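Local coordinates for protein amidase, hydantoinase/carbamoylase family (Burkholderia vietnamiensis, PDB 5I4M) that probably hydrolyses N-carbamoyl-L-amino acids as a zinc-dependent amidase of the peptidase M20 family, binding two zinc ions per subunit, at residues 394-398 against 409-413. Numbering follows the deposited sequence.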
ATOM      1  N   PHE A 394     -14.922  -3.653  32.080  1.00 10.42           N
ATOM      2  CA  PHE A 394     -13.733  -2.951  31.611  1.00  8.94           C
ATOM      3  C   PHE A 394     -12.757  -2.740  32.762  1.00  8.28           C
ATOM      4  O   PHE A 394     -13.160  -2.563  33.914  1.00  8.74           O
ATOM      5  CB  PHE A 394     -14.058  -1.574  31.020  1.00  7.93           C
ATOM      6  CG  PHE A 394     -14.449  -1.580  29.547  1.00  8.29           C
ATOM      7  CD1 PHE A 394     -14.543  -2.761  28.818  1.00  7.38           C
ATOM      8  CD2 PHE A 394     -14.718  -0.380  28.905  1.00  7.58           C
ATOM      9  CE1 PHE A 394     -14.901  -2.737  27.477  1.00 13.35           C
ATOM     10  CE2 PHE A 394     -15.076  -0.348  27.567  1.00 10.07           C
ATOM     11  CZ  PHE A 394     -15.166  -1.532  26.851  1.00 11.46           C
ATOM     12  N   VAL A 395     -11.473  -2.745  32.429  1.00  8.23           N
ATOM     13  CA  VAL A 395     -10.422  -2.178  33.274  1.00  8.54           C
ATOM     14  C   VAL A 395      -9.715  -1.121  32.439  1.00 11.79           C
ATOM     15  O   VAL A 395      -9.897  -1.074  31.210  1.00 10.53           O
ATOM     16  CB  VAL A 395      -9.439  -3.261  33.779  1.00 11.45           C
ATOM     17  CG1 VAL A 395     -10.192  -4.389  34.465  1.00 11.21           C
ATOM     18  CG2 VAL A 395      -8.546  -3.769  32.639  1.00  8.44           C
ATOM     19  N   PRO A 396      -8.926  -0.237  33.061  1.00  9.04           N
ATOM     20  CA  PRO A 396      -8.248   0.818  32.295  1.00  9.11           C
ATOM     21  C   PRO A 396      -7.116   0.247  31.462  1.00 10.51           C
ATOM     22  O   PRO A 396      -6.741  -0.916  31.590  1.00  9.54           O
ATOM     23  CB  PRO A 396      -7.702   1.771  33.371  1.00  9.30           C
ATOM     24  CG  PRO A 396      -8.356   1.358  34.659  1.00 13.80           C
ATOM     25  CD  PRO A 396      -8.676  -0.099  34.507  1.00 10.36           C
ATOM     26  N   CYS A 397      -6.555   1.097  30.601  1.00  9.59           N
ATOM     27  CA  CYS A 397      -5.270   0.799  29.986  1.00 10.36           C
ATOM     28  C   CYS A 397      -4.430   2.068  29.959  1.00 14.63           C
ATOM     29  O   CYS A 397      -4.962   3.180  29.965  1.00 11.49           O
ATOM     30  CB  CYS A 397      -5.404   0.212  28.574  1.00  8.62           C
ATOM     31  SG  CYS A 397      -6.398   1.192  27.433  1.00 11.68           S
ATOM     32  N   ILE A 398      -3.108   1.880  29.941  1.00 12.46           N
ATOM     33  CA  ILE A 398      -2.177   2.986  30.141  1.00 13.35           C
ATOM     34  C   ILE A 398      -2.289   3.968  28.984  1.00 16.46           C
ATOM     35  O   ILE A 398      -2.165   3.588  27.810  1.00 12.41           O
ATOM     36  CB  ILE A 398      -0.738   2.465  30.279  1.00 11.93           C
ATOM     37  CG1 ILE A 398      -0.579   1.651  31.558  1.00 17.17           C
ATOM     38  CG2 ILE A 398       0.248   3.620  30.238  1.00 16.75           C
ATOM     39  CD1 ILE A 398      -0.602   2.482  32.822  1.00 18.27           C
ATOM     40  N   ALA A 409      -1.308  -2.525  30.783  1.00 10.36           N
ATOM     41  CA  ALA A 409      -2.204  -2.493  31.935  1.00  9.33           C
ATOM     42  C   ALA A 409      -1.399  -2.859  33.173  1.00 11.11           C
ATOM     43  O   ALA A 409      -0.392  -3.560  33.081  1.00 12.71           O
ATOM     44  CB  ALA A 409      -3.378  -3.454  31.765  1.00  8.99           C
ATOM     45  N   THR A 410      -1.835  -2.370  34.324  1.00 11.74           N
ATOM     46  CA  THR A 410      -1.118  -2.716  35.546  1.00 12.21           C
ATOM     47  C   THR A 410      -1.594  -4.061  36.087  1.00 11.81           C
ATOM     48  O   THR A 410      -2.739  -4.459  35.860  1.00 10.40           O
ATOM     49  CB  THR A 410      -1.333  -1.662  36.622  1.00 13.66           C
ATOM     50  OG1 THR A 410      -2.697  -1.721  37.062  1.00 12.47           O
ATOM     51  CG2 THR A 410      -1.013  -0.277  36.088  1.00 12.17           C
ATOM     52  N   PRO A 411      -0.738  -4.769  36.825  1.00 12.41           N
ATOM     53  CA  PRO A 411      -1.208  -5.981  37.520  1.00 13.59           C
ATOM     54  C   PRO A 411      -2.447  -5.751  38.371  1.00 12.08           C
ATOM     55  O   PRO A 411      -3.354  -6.598  38.384  1.00 11.13           O
ATOM     56  CB  PRO A 411       0.014  -6.377  38.367  1.00 12.04           C
ATOM     57  CG  PRO A 411       1.184  -5.883  37.554  1.00 12.10           C
ATOM     58  CD  PRO A 411       0.727  -4.603  36.907  1.00 11.92           C
ATOM     59  N   ALA A 412      -2.517  -4.614  39.074  1.00 11.60           N
ATOM     60  CA  ALA A 412      -3.697  -4.297  39.878  1.00 11.62           C
ATOM     61  C   ALA A 412      -4.967  -4.283  39.031  1.00 11.02           C
ATOM     62  O   ALA A 412      -5.984  -4.871  39.421  1.00 10.95           O
ATOM     63  CB  ALA A 412      -3.513  -2.953  40.583  1.00 12.01           C
ATOM     64  N   TRP A 413      -4.937  -3.597  37.880  1.00 10.65           N
ATOM     65  CA  TRP A 413      -6.118  -3.557  37.016  1.00 10.13           C
ATOM     66  C   TRP A 413      -6.486  -4.946  36.524  1.00 14.57           C
ATOM     67  O   TRP A 413      -7.665  -5.312  36.491  1.00 12.76           O
ATOM     68  CB  TRP A 413      -5.880  -2.646  35.810  1.00  9.82           C
ATOM     69  CG  TRP A 413      -5.722  -1.222  36.144  1.00 12.36           C
ATOM     70  CD1 TRP A 413      -6.108  -0.584  37.299  1.00 11.68           C
ATOM     71  CD2 TRP A 413      -5.123  -0.230  35.314  1.00 10.02           C
ATOM     72  NE1 TRP A 413      -5.780   0.747  37.227  1.00 10.70           N
ATOM     73  CE2 TRP A 413      -5.173   0.991  36.020  1.00 11.97           C
ATOM     74  CE3 TRP A 413      -4.543  -0.255  34.036  1.00  9.77           C
ATOM     75  CZ2 TRP A 413      -4.665   2.177  35.491  1.00 10.54           C
ATOM     76  CZ3 TRP A 413      -4.031   0.930  33.513  1.00 10.89           C
ATOM     77  CH2 TRP A 413      -4.091   2.125  34.245  1.00 10.22           C
TER
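The pyrrolidine ring of P396 lies over one face of the W413 indole. Its CB sits 3.5 Å from the centroid of the six-membered ring and only 2° off the ring normal, a CH-pi contact, while P396 CG packs 3.5 Å from W413 CE2 and CD reaches across to the five-membered ring. I398 meets the far end of the indole at about a right angle, its CD1 3.8 Å from W413 CH2. At the root of the tryptophan, V395 CB lies 4.1 Å from W413 CB, and a chi1 of -54° turns V395 CG1 to W413 O, 3.4 Å away. The carbonyl oxygen P396 O, 3.4 Å from W413 CE3, is buried by this packing without a polar partner. The backbone of W413 is fixed by T410, the N-cap of helix 411-429: T410 OG1 accepts from W413 N at 3.0 Å, with an N-H...O angle of 166°. The same oxygen lies over the indole face opposite P396, nearer the edge of the ring system than its middle. Further out, L218 and E219 of helix 217-220 touch P396 and W413 respectively, and V395 bonds through its backbone to H211, a zinc ligand. The contact thus packs the capped first turn of the C-terminal helix against the end of strand 390-395 and the loop that follows it, in the second shell of the zinc site within the zinc-binding catalytic domain of the M20 family.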